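Local structure of catechol 1,2-dioxygenase (Acinetobacter sp., 1DLQ) at residues N68-L73 with G201-G206; Y83-M88 with T101-E106; G219-H224 with D252-T257. The protein catalyses the iron(III)-dependent intradiol cleavage of catechol by O2 to cis,cis-muconate, working as a homodimer. All coordinates share one frame; numbering follows the deposited sequence.

Contact 1 of 3, residues N68-L73 with G201-G206; sequences NQEAGL and GCPPEG. With HG (mercury (II) ion), chain D.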
loop_
_atom_site.group_PDB
_atom_site.type_symbol
_atom_site.label_atom_id
_atom_site.label_comp_id
_atom_site.label_asym_id
_atom_site.label_seq_id
_atom_site.Cartn_x
_atom_site.Cartn_y
_atom_site.Cartn_z
ATOM N N ASN A 68 7.762 -4.844 -2.270
ATOM C CA ASN A 68 8.965 -4.353 -2.935
ATOM C C ASN A 68 9.514 -3.078 -2.288
ATOM O O ASN A 68 10.397 -2.434 -2.846
ATOM C CB ASN A 68 8.687 -4.089 -4.419
ATOM C CG ASN A 68 8.432 -5.365 -5.206
ATOM O OD1 ASN A 68 7.458 -6.082 -4.965
ATOM N ND2 ASN A 68 9.312 -5.654 -6.152
ATOM N N GLN A 69 8.980 -2.722 -1.120
ATOM C CA GLN A 69 9.406 -1.539 -0.370
ATOM C C GLN A 69 9.542 -0.306 -1.251
ATOM O O GLN A 69 10.459 0.501 -1.069
ATOM C CB GLN A 69 10.734 -1.823 0.336
ATOM C CG GLN A 69 10.663 -3.041 1.254
ATOM C CD GLN A 69 9.814 -2.807 2.497
ATOM O OE1 GLN A 69 9.161 -3.723 3.004
ATOM N NE2 GLN A 69 9.846 -1.582 3.010
ATOM N N GLU A 70 8.617 -0.159 -2.196
ATOM C CA GLU A 70 8.634 0.977 -3.110
ATOM C C GLU A 70 7.628 2.086 -2.835
ATOM O O GLU A 70 7.417 2.932 -3.690
ATOM C CB GLU A 70 8.458 0.502 -4.553
ATOM C CG GLU A 70 9.759 0.125 -5.247
ATOM C CD GLU A 70 9.540 -0.300 -6.684
ATOM O OE1 GLU A 70 8.700 0.332 -7.359
ATOM O OE2 GLU A 70 10.215 -1.246 -7.148
ATOM N N ALA A 71 7.009 2.104 -1.660
ATOM C CA ALA A 71 6.037 3.155 -1.366
ATOM C C ALA A 71 6.685 4.548 -1.378
ATOM O O ALA A 71 6.080 5.526 -1.825
ATOM C CB ALA A 71 5.378 2.893 -0.016
ATOM N N GLY A 72 7.917 4.626 -0.884
ATOM C CA GLY A 72 8.627 5.891 -0.833
ATOM C C GLY A 72 9.215 6.284 -2.174
ATOM O O GLY A 72 9.791 7.359 -2.318
ATOM N N LEU A 73 9.082 5.397 -3.153
ATOM C CA LEU A 73 9.564 5.671 -4.496
ATOM C C LEU A 73 8.356 6.084 -5.341
ATOM O O LEU A 73 8.450 6.975 -6.188
ATOM C CB LEU A 73 10.227 4.424 -5.088
ATOM C CG LEU A 73 10.807 4.599 -6.493
ATOM C CD1 LEU A 73 11.842 5.736 -6.491
ATOM C CD2 LEU A 73 11.432 3.286 -6.949
ATOM N N GLY A 201 16.553 5.247 -13.048
ATOM C CA GLY A 201 15.123 5.100 -13.134
ATOM C C GLY A 201 14.649 4.140 -12.083
ATOM O O GLY A 201 15.422 3.721 -11.226
ATOM N N CYS A 202 13.371 3.798 -12.161
ATOM C CA CYS A 202 12.720 2.877 -11.239
ATOM C C CYS A 202 13.129 1.449 -11.531
ATOM O O CYS A 202 13.536 1.135 -12.643
ATOM C CB CYS A 202 11.205 2.921 -11.429
ATOM S SG CYS A 202 10.415 4.476 -11.043
ATOM N N PRO A 203 13.048 0.564 -10.526
ATOM C CA PRO A 203 13.412 -0.825 -10.807
ATOM C C PRO A 203 12.515 -1.160 -12.000
ATOM O O PRO A 203 11.290 -1.132 -11.894
ATOM C CB PRO A 203 13.000 -1.532 -9.522
ATOM C CG PRO A 203 13.353 -0.478 -8.489
ATOM C CD PRO A 203 12.662 0.718 -9.112
ATOM N N PRO A 204 13.119 -1.464 -13.155
ATOM C CA PRO A 204 12.395 -1.784 -14.384
ATOM C C PRO A 204 11.162 -2.678 -14.274
ATOM O O PRO A 204 10.163 -2.454 -14.965
ATOM C CB PRO A 204 13.500 -2.367 -15.278
ATOM C CG PRO A 204 14.564 -2.816 -14.274
ATOM C CD PRO A 204 14.561 -1.607 -13.394
ATOM N N GLU A 205 11.208 -3.676 -13.402
ATOM C CA GLU A 205 10.069 -4.570 -13.272
ATOM C C GLU A 205 9.279 -4.384 -11.985
ATOM O O GLU A 205 8.416 -5.203 -11.656
ATOM C CB GLU A 205 10.552 -6.007 -13.380
ATOM C CG GLU A 205 11.173 -6.312 -14.727
ATOM C CD GLU A 205 11.826 -7.675 -14.754
ATOM O OE1 GLU A 205 12.789 -7.874 -13.976
ATOM O OE2 GLU A 205 11.377 -8.544 -15.544
ATOM N N GLY A 206 9.571 -3.300 -11.271
ATOM C CA GLY A 206 8.889 -3.025 -10.022
ATOM C C GLY A 206 7.515 -2.409 -10.189
ATOM O O GLY A 206 7.163 -1.950 -11.273
HETATM HG HG HG D . 12.131 5.911 -10.641
HETATM O O HOH W 1 9.558 0.207 -10.208
HETATM O O HOH W 2 13.971 7.185 -9.599
#
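The carboxylate of Glu70 is the flat group of this contact, and Pro203 CG and CD lie over one of its faces. Glu70 OE2 is 3.5 Å from Pro203 CG. Gly206 CA comes 3.6 Å from Glu70 OE2 from near the carboxylate plane, tilted about 20° to the other side. The other oxygen is used for polar bonding. Water 1 donates to Glu70 OE1 at 3.0 Å and to Pro203 O at 2.8 Å, so it joins the side chain to the loop backbone. Glu70 OE1 is also hydrogen-bonded to Thr208 in helix 207-214. The Glu70 chain is extended beyond CG (chi2 -178°), which carries the carboxylate across to the loop. Beside it, Leu73 and Pro203 meet tip to tip. Leu73 CG, anti to the backbone N (chi1 -179°), sends CD2 out to 3.6 Å from Pro203 CD. Glu70 is the N-cap residue of helix 71-77. Pro203 to Gly206 form a type I turn, closed by Gly206 N to Pro203 O at 2.8 Å, and Gly206 is the N-cap residue of helix 207-214. The contact thus joins the starts of two helices, one from the N-terminal helical region and one from the dioxygenase region. At the start of helix 71-77, Ala71 N bonds to Asn63 of the second subunit. Cys202 SG binds a mercury ion at 2.3 Å, with water 2 and Gly219 O as further ligands. The polar bonds to OE1 and the nearby start of helix 207-214 would probably stabilise a charged Glu70 in this buried place.

Contact 2 of 3, residues Y83-M88 with T101-E106; sequences YLDMRM and TPRTIE. With HG (mercury (II) ion), chain F.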
loop_
_atom_site.group_PDB
_atom_site.type_symbol
_atom_site.label_atom_id
_atom_site.label_comp_id
_atom_site.label_asym_id
_atom_site.label_seq_id
_atom_site.Cartn_x
_atom_site.Cartn_y
_atom_site.Cartn_z
ATOM N N TYR A 83 4.616 18.137 -3.714
ATOM C CA TYR A 83 3.424 18.834 -3.239
ATOM C C TYR A 83 3.630 19.294 -1.787
ATOM O O TYR A 83 3.167 20.370 -1.396
ATOM C CB TYR A 83 2.215 17.901 -3.313
ATOM C CG TYR A 83 0.936 18.484 -2.744
ATOM C CD1 TYR A 83 0.458 19.734 -3.157
ATOM C CD2 TYR A 83 0.179 17.763 -1.825
ATOM C CE1 TYR A 83 -0.744 20.246 -2.664
ATOM C CE2 TYR A 83 -1.024 18.265 -1.325
ATOM C CZ TYR A 83 -1.481 19.503 -1.746
ATOM O OH TYR A 83 -2.674 19.986 -1.238
ATOM N N LEU A 84 4.307 18.472 -0.987
ATOM C CA LEU A 84 4.584 18.828 0.400
ATOM C C LEU A 84 5.575 19.989 0.426
ATOM O O LEU A 84 5.499 20.850 1.294
ATOM C CB LEU A 84 5.148 17.625 1.164
ATOM C CG LEU A 84 4.191 16.436 1.330
ATOM C CD1 LEU A 84 4.861 15.308 2.095
ATOM C CD2 LEU A 84 2.945 16.901 2.076
ATOM N N ASP A 85 6.504 20.012 -0.525
ATOM C CA ASP A 85 7.473 21.101 -0.601
ATOM C C ASP A 85 6.757 22.362 -1.005
ATOM O O ASP A 85 7.027 23.432 -0.467
ATOM C CB ASP A 85 8.572 20.819 -1.625
ATOM C CG ASP A 85 9.607 19.845 -1.120
ATOM O OD1 ASP A 85 9.562 19.481 0.071
ATOM O OD2 ASP A 85 10.477 19.449 -1.918
ATOM N N MET A 86 5.848 22.241 -1.963
ATOM C CA MET A 86 5.103 23.404 -2.403
ATOM C C MET A 86 4.350 24.026 -1.242
ATOM O O MET A 86 4.261 25.246 -1.140
ATOM C CB MET A 86 4.135 23.046 -3.528
ATOM C CG MET A 86 4.818 22.913 -4.869
ATOM S SD MET A 86 3.658 22.841 -6.247
ATOM C CE MET A 86 2.742 21.348 -5.863
ATOM N N ARG A 87 3.825 23.181 -0.359
ATOM C CA ARG A 87 3.091 23.660 0.797
ATOM C C ARG A 87 4.063 24.358 1.731
ATOM O O ARG A 87 3.746 25.412 2.293
ATOM C CB ARG A 87 2.429 22.500 1.528
ATOM C CG ARG A 87 1.447 21.699 0.703
ATOM C CD ARG A 87 0.937 20.564 1.554
ATOM N NE ARG A 87 0.105 21.046 2.653
ATOM C CZ ARG A 87 0.087 20.514 3.873
ATOM N NH1 ARG A 87 0.864 19.472 4.165
ATOM N NH2 ARG A 87 -0.727 21.011 4.800
ATOM N N MET A 88 5.247 23.766 1.905
ATOM C CA MET A 88 6.258 24.365 2.763
ATOM C C MET A 88 6.661 25.745 2.255
ATOM O O MET A 88 6.900 26.654 3.049
ATOM C CB MET A 88 7.475 23.451 2.876
ATOM C CG MET A 88 7.319 22.421 3.975
ATOM S SD MET A 88 8.697 21.263 4.188
ATOM C CE MET A 88 8.433 20.145 2.852
ATOM N N THR A 101 18.173 29.772 -0.986
ATOM C CA THR A 101 18.411 28.476 -1.624
ATOM C C THR A 101 17.144 27.635 -1.541
ATOM O O THR A 101 16.774 27.143 -0.492
ATOM C CB THR A 101 19.584 27.693 -0.968
ATOM O OG1 THR A 101 20.816 28.384 -1.189
ATOM C CG2 THR A 101 19.701 26.320 -1.576
ATOM N N PRO A 102 16.464 27.462 -2.671
ATOM C CA PRO A 102 15.228 26.692 -2.799
ATOM C C PRO A 102 15.368 25.270 -2.296
ATOM O O PRO A 102 16.374 24.617 -2.529
ATOM C CB PRO A 102 14.975 26.740 -4.297
ATOM C CG PRO A 102 16.373 26.839 -4.842
ATOM C CD PRO A 102 16.865 27.958 -3.990
ATOM N N ARG A 103 14.355 24.785 -1.603
ATOM C CA ARG A 103 14.403 23.426 -1.106
ATOM C C ARG A 103 13.776 22.567 -2.191
ATOM O O ARG A 103 13.125 23.080 -3.097
ATOM C CB ARG A 103 13.546 23.288 0.148
ATOM C CG ARG A 103 12.056 23.255 -0.174
ATOM C CD ARG A 103 11.210 23.130 1.065
ATOM N NE ARG A 103 10.547 24.393 1.301
ATOM C CZ ARG A 103 10.632 25.102 2.417
ATOM N NH1 ARG A 103 11.362 24.681 3.441
ATOM N NH2 ARG A 103 9.996 26.256 2.490
ATOM N N THR A 104 13.984 21.264 -2.107
ATOM C CA THR A 104 13.350 20.352 -3.042
ATOM C C THR A 104 13.309 19.022 -2.310
ATOM O O THR A 104 13.798 18.937 -1.179
ATOM C CB THR A 104 14.072 20.263 -4.410
ATOM O OG1 THR A 104 13.209 19.580 -5.329
ATOM C CG2 THR A 104 15.390 19.513 -4.302
ATOM N N ILE A 105 12.745 17.987 -2.924
ATOM C CA ILE A 105 12.599 16.723 -2.207
ATOM C C ILE A 105 13.869 16.001 -1.766
ATOM O O ILE A 105 14.925 16.104 -2.382
ATOM C CB ILE A 105 11.693 15.730 -2.978
ATOM C CG1 ILE A 105 12.448 15.075 -4.127
ATOM C CG2 ILE A 105 10.485 16.479 -3.542
ATOM C CD1 ILE A 105 11.659 13.946 -4.769
ATOM N N GLU A 106 13.741 15.278 -0.663
ATOM C CA GLU A 106 14.831 14.513 -0.086
ATOM C C GLU A 106 15.041 13.165 -0.781
ATOM O O GLU A 106 16.170 12.683 -0.890
ATOM C CB GLU A 106 14.546 14.284 1.401
ATOM C CG GLU A 106 15.429 13.249 2.076
ATOM C CD GLU A 106 15.025 13.011 3.517
ATOM O OE1 GLU A 106 14.233 13.817 4.061
ATOM O OE2 GLU A 106 15.506 12.025 4.111
HETATM HG HG HG F . 5.524 22.862 -8.406
HETATM O O HOH W 3 12.182 19.220 0.956
HETATM O O HOH W 4 10.371 19.880 -4.597
#
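Asp85 and Thr104 form a buried, water-mediated contact between helix 80-94 and the loop that leads to strand 111-112. Two waters bridge them. Water 3 donates to Asp85 OD1 at 2.8 Å and to Thr104 O at 2.7 Å. Water 4 donates to Asp85 OD2 at 2.7 Å and to Thr104 OG1 at 2.9 Å. Each carboxylate oxygen therefore has its own link to the same residue. Thr104 OG1 probably also bonds to Ala256 O, though the modelled distance is too short to be relied on. One turn along the helix, Met88 CB lies 3.5 Å above the plane of the Arg103 guanidinium, over its centre. The bend of the Arg103 chain at chi3 (108°) helps lay the group there. Arg103 slides past Asp85 in the opposite direction, and its guanidinium is salt-bridged to Asp89 and Asp92, farther along the same helix. Asp85 OD1 stays 5.2 Å from Arg103 NE, too far for a salt bridge. The helix meets the second subunit as well: Tyr83 stacks on Tyr42 of that subunit. Met86 SD and His82 bind a mercury ion. The charge of Arg103 is probably mostly spent on Asp89 and Asp92, so the two donating waters would be what supports an ionised Asp85.

Contact 3 of 3, residues G219-H224 with D252-T257; sequences GNRPAH and DFAYAT. With HG (mercury (II) ion), chain D; FE (Fe (III) ion), chain C.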
loop_
_atom_site.group_PDB
_atom_site.type_symbol
_atom_site.label_atom_id
_atom_site.label_comp_id
_atom_site.label_asym_id
_atom_site.label_seq_id
_atom_site.Cartn_x
_atom_site.Cartn_y
_atom_site.Cartn_z
ATOM N N GLY A 219 10.106 6.692 -15.536
ATOM C CA GLY A 219 10.479 6.795 -14.135
ATOM C C GLY A 219 11.921 7.205 -13.964
ATOM O O GLY A 219 12.593 6.773 -13.038
ATOM N N ASN A 220 12.399 8.060 -14.860
ATOM C CA ASN A 220 13.781 8.511 -14.823
ATOM C C ASN A 220 13.992 9.839 -14.143
ATOM O O ASN A 220 13.174 10.755 -14.257
ATOM C CB ASN A 220 14.335 8.613 -16.236
ATOM C CG ASN A 220 14.216 7.315 -16.991
ATOM O OD1 ASN A 220 14.707 6.274 -16.548
ATOM N ND2 ASN A 220 13.561 7.364 -18.141
ATOM N N ARG A 221 15.109 9.928 -13.432
ATOM C CA ARG A 221 15.497 11.151 -12.752
ATOM C C ARG A 221 16.802 11.627 -13.376
ATOM O O ARG A 221 17.649 10.819 -13.748
ATOM C CB ARG A 221 15.731 10.918 -11.256
ATOM C CG ARG A 221 14.529 10.411 -10.471
ATOM C CD ARG A 221 14.705 10.778 -9.007
ATOM N NE ARG A 221 14.648 12.232 -8.869
ATOM C CZ ARG A 221 14.983 12.922 -7.782
ATOM N NH1 ARG A 221 15.425 12.313 -6.672
ATOM N NH2 ARG A 221 14.881 14.244 -7.812
ATOM N N PRO A 222 16.973 12.947 -13.519
ATOM C CA PRO A 222 18.200 13.498 -14.097
ATOM C C PRO A 222 19.324 13.337 -13.064
ATOM O O PRO A 222 19.052 13.138 -11.878
ATOM C CB PRO A 222 17.827 14.959 -14.317
ATOM C CG PRO A 222 16.962 15.225 -13.109
ATOM C CD PRO A 222 16.030 14.036 -13.201
ATOM N N ALA A 223 20.578 13.415 -13.504
ATOM C CA ALA A 223 21.705 13.275 -12.587
ATOM C C ALA A 223 21.661 14.406 -11.566
ATOM O O ALA A 223 21.496 15.574 -11.923
ATOM C CB ALA A 223 23.019 13.308 -13.356
ATOM N N HIS A 224 21.817 14.055 -10.295
ATOM C CA HIS A 224 21.760 15.047 -9.228
ATOM C C HIS A 224 22.511 14.617 -7.973
ATOM O O HIS A 224 22.849 13.439 -7.788
ATOM C CB HIS A 224 20.320 15.292 -8.835
ATOM C CG HIS A 224 19.633 14.057 -8.365
ATOM N ND1 HIS A 224 19.211 13.068 -9.227
ATOM C CD2 HIS A 224 19.388 13.598 -7.116
ATOM C CE1 HIS A 224 18.731 12.054 -8.530
ATOM N NE2 HIS A 224 18.828 12.350 -7.247
ATOM N N ASP A 252 12.043 15.445 -14.775
ATOM C CA ASP A 252 12.295 14.537 -13.668
ATOM C C ASP A 252 10.987 13.872 -13.232
ATOM O O ASP A 252 9.994 14.547 -12.979
ATOM C CB ASP A 252 12.942 15.334 -12.526
ATOM C CG ASP A 252 13.056 14.549 -11.237
ATOM O OD1 ASP A 252 13.249 13.315 -11.266
ATOM O OD2 ASP A 252 12.984 15.188 -10.174
ATOM N N PHE A 253 10.985 12.544 -13.158
ATOM C CA PHE A 253 9.786 11.817 -12.767
ATOM C C PHE A 253 9.345 12.142 -11.335
ATOM O O PHE A 253 8.197 11.882 -10.950
ATOM C CB PHE A 253 10.014 10.306 -12.962
ATOM C CG PHE A 253 9.939 9.494 -11.701
ATOM C CD1 PHE A 253 10.927 9.587 -10.731
ATOM C CD2 PHE A 253 8.870 8.634 -11.482
ATOM C CE1 PHE A 253 10.853 8.837 -9.560
ATOM C CE2 PHE A 253 8.787 7.881 -10.315
ATOM C CZ PHE A 253 9.784 7.985 -9.352
ATOM N N ALA A 254 10.258 12.729 -10.560
ATOM C CA ALA A 254 9.983 13.098 -9.175
ATOM C C ALA A 254 9.681 14.589 -9.043
ATOM O O ALA A 254 9.419 15.086 -7.946
ATOM C CB ALA A 254 11.175 12.727 -8.296
ATOM N N TYR A 255 9.740 15.302 -10.162
ATOM C CA TYR A 255 9.454 16.735 -10.188
ATOM C C TYR A 255 10.228 17.524 -9.126
ATOM O O TYR A 255 9.696 18.462 -8.527
ATOM C CB TYR A 255 7.955 16.960 -9.981
ATOM C CG TYR A 255 7.086 16.080 -10.843
ATOM C CD1 TYR A 255 6.844 16.409 -12.175
ATOM C CD2 TYR A 255 6.524 14.903 -10.343
ATOM C CE1 TYR A 255 6.067 15.600 -12.993
ATOM C CE2 TYR A 255 5.737 14.079 -11.162
ATOM C CZ TYR A 255 5.518 14.444 -12.490
ATOM O OH TYR A 255 4.757 13.665 -13.329
ATOM N N ALA A 256 11.483 17.158 -8.910
ATOM C CA ALA A 256 12.301 17.811 -7.905
ATOM C C ALA A 256 13.078 19.019 -8.420
ATOM O O ALA A 256 13.475 19.881 -7.646
ATOM C CB ALA A 256 13.263 16.797 -7.309
ATOM N N THR A 257 13.285 19.088 -9.727
ATOM C CA THR A 257 14.052 20.179 -10.319
ATOM C C THR A 257 13.494 21.587 -10.116
ATOM O O THR A 257 12.289 21.815 -10.181
ATOM C CB THR A 257 14.245 19.943 -11.822
ATOM O OG1 THR A 257 14.793 18.637 -12.025
ATOM C CG2 THR A 257 15.207 20.970 -12.403
HETATM HG HG HG D . 12.131 5.911 -10.641
HETATM FE FE FE C . 18.480 10.717 -5.686
HETATM O O HOH W 5 16.736 9.705 -4.619
HETATM O O HOH W 2 13.971 7.185 -9.599
#
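Gly219 packs its CA against Phe253 CD2, and its carbonyl O lies over one face of that ring. The mercury ion bound by Gly219 O lies on the same face. At Asn220, the backbone O accepts from Phe253 N at 3.0 Å. Arg221 then grips Asp252 in a side-on salt bridge: NE donates to OD1 at 3.0 Å and NH2 to OD2 at 3.2 Å, both on the syn side, with the two planes 20° apart. Ala254 CB covers one guanidinium face and His224 CE1 the opposite one. Pro222 sets CD 3.4 Å from Asp252 CB, and its O takes a nearly straight bond from His224 ND1 at 2.7 Å (170°). That bond helps fix the rotation of the His224 ring, whose NE2 binds iron at 2.3 Å. Tyr164, Tyr200, His226 and water 5 complete the iron site. Asp252 is itself held by its own turn. Ala254 N reaches OD1 from above the carboxylate plane, forming an Asx turn, and Ala256 N reaches OD2 at 2.8 Å. The backbone donors and Arg221 come from opposite faces. Arg221 lies in the second shell, its NH1 3.6 Å from the iron, and Asp252, gripped by four N-H groups, holds it from one layer farther out.

How the contacts relate
Contact 3 touches both the others, which do not touch each other; its centre is about 14 Å from each of theirs. The centres of contacts 1 and 2 are about 22 Å apart. Their first segments come from consecutive helices, 71-77 and 80-94. All three reach the second subunit, contact 3 through Tyr255. Along the chain, contact 2 falls between the two segments of contact 1, and contact 3 follows both. Contact 3 joins the loops before strand 224-230 and after strand 237-243, neighbours in the mixed sheet. Contacts 1 and 3 share a mercury ion and water 2. Contacts 2 and 3 meet where Ile105 packs on Ala254 and Ala256. Together they join the helical dimer region to loops around the iron site.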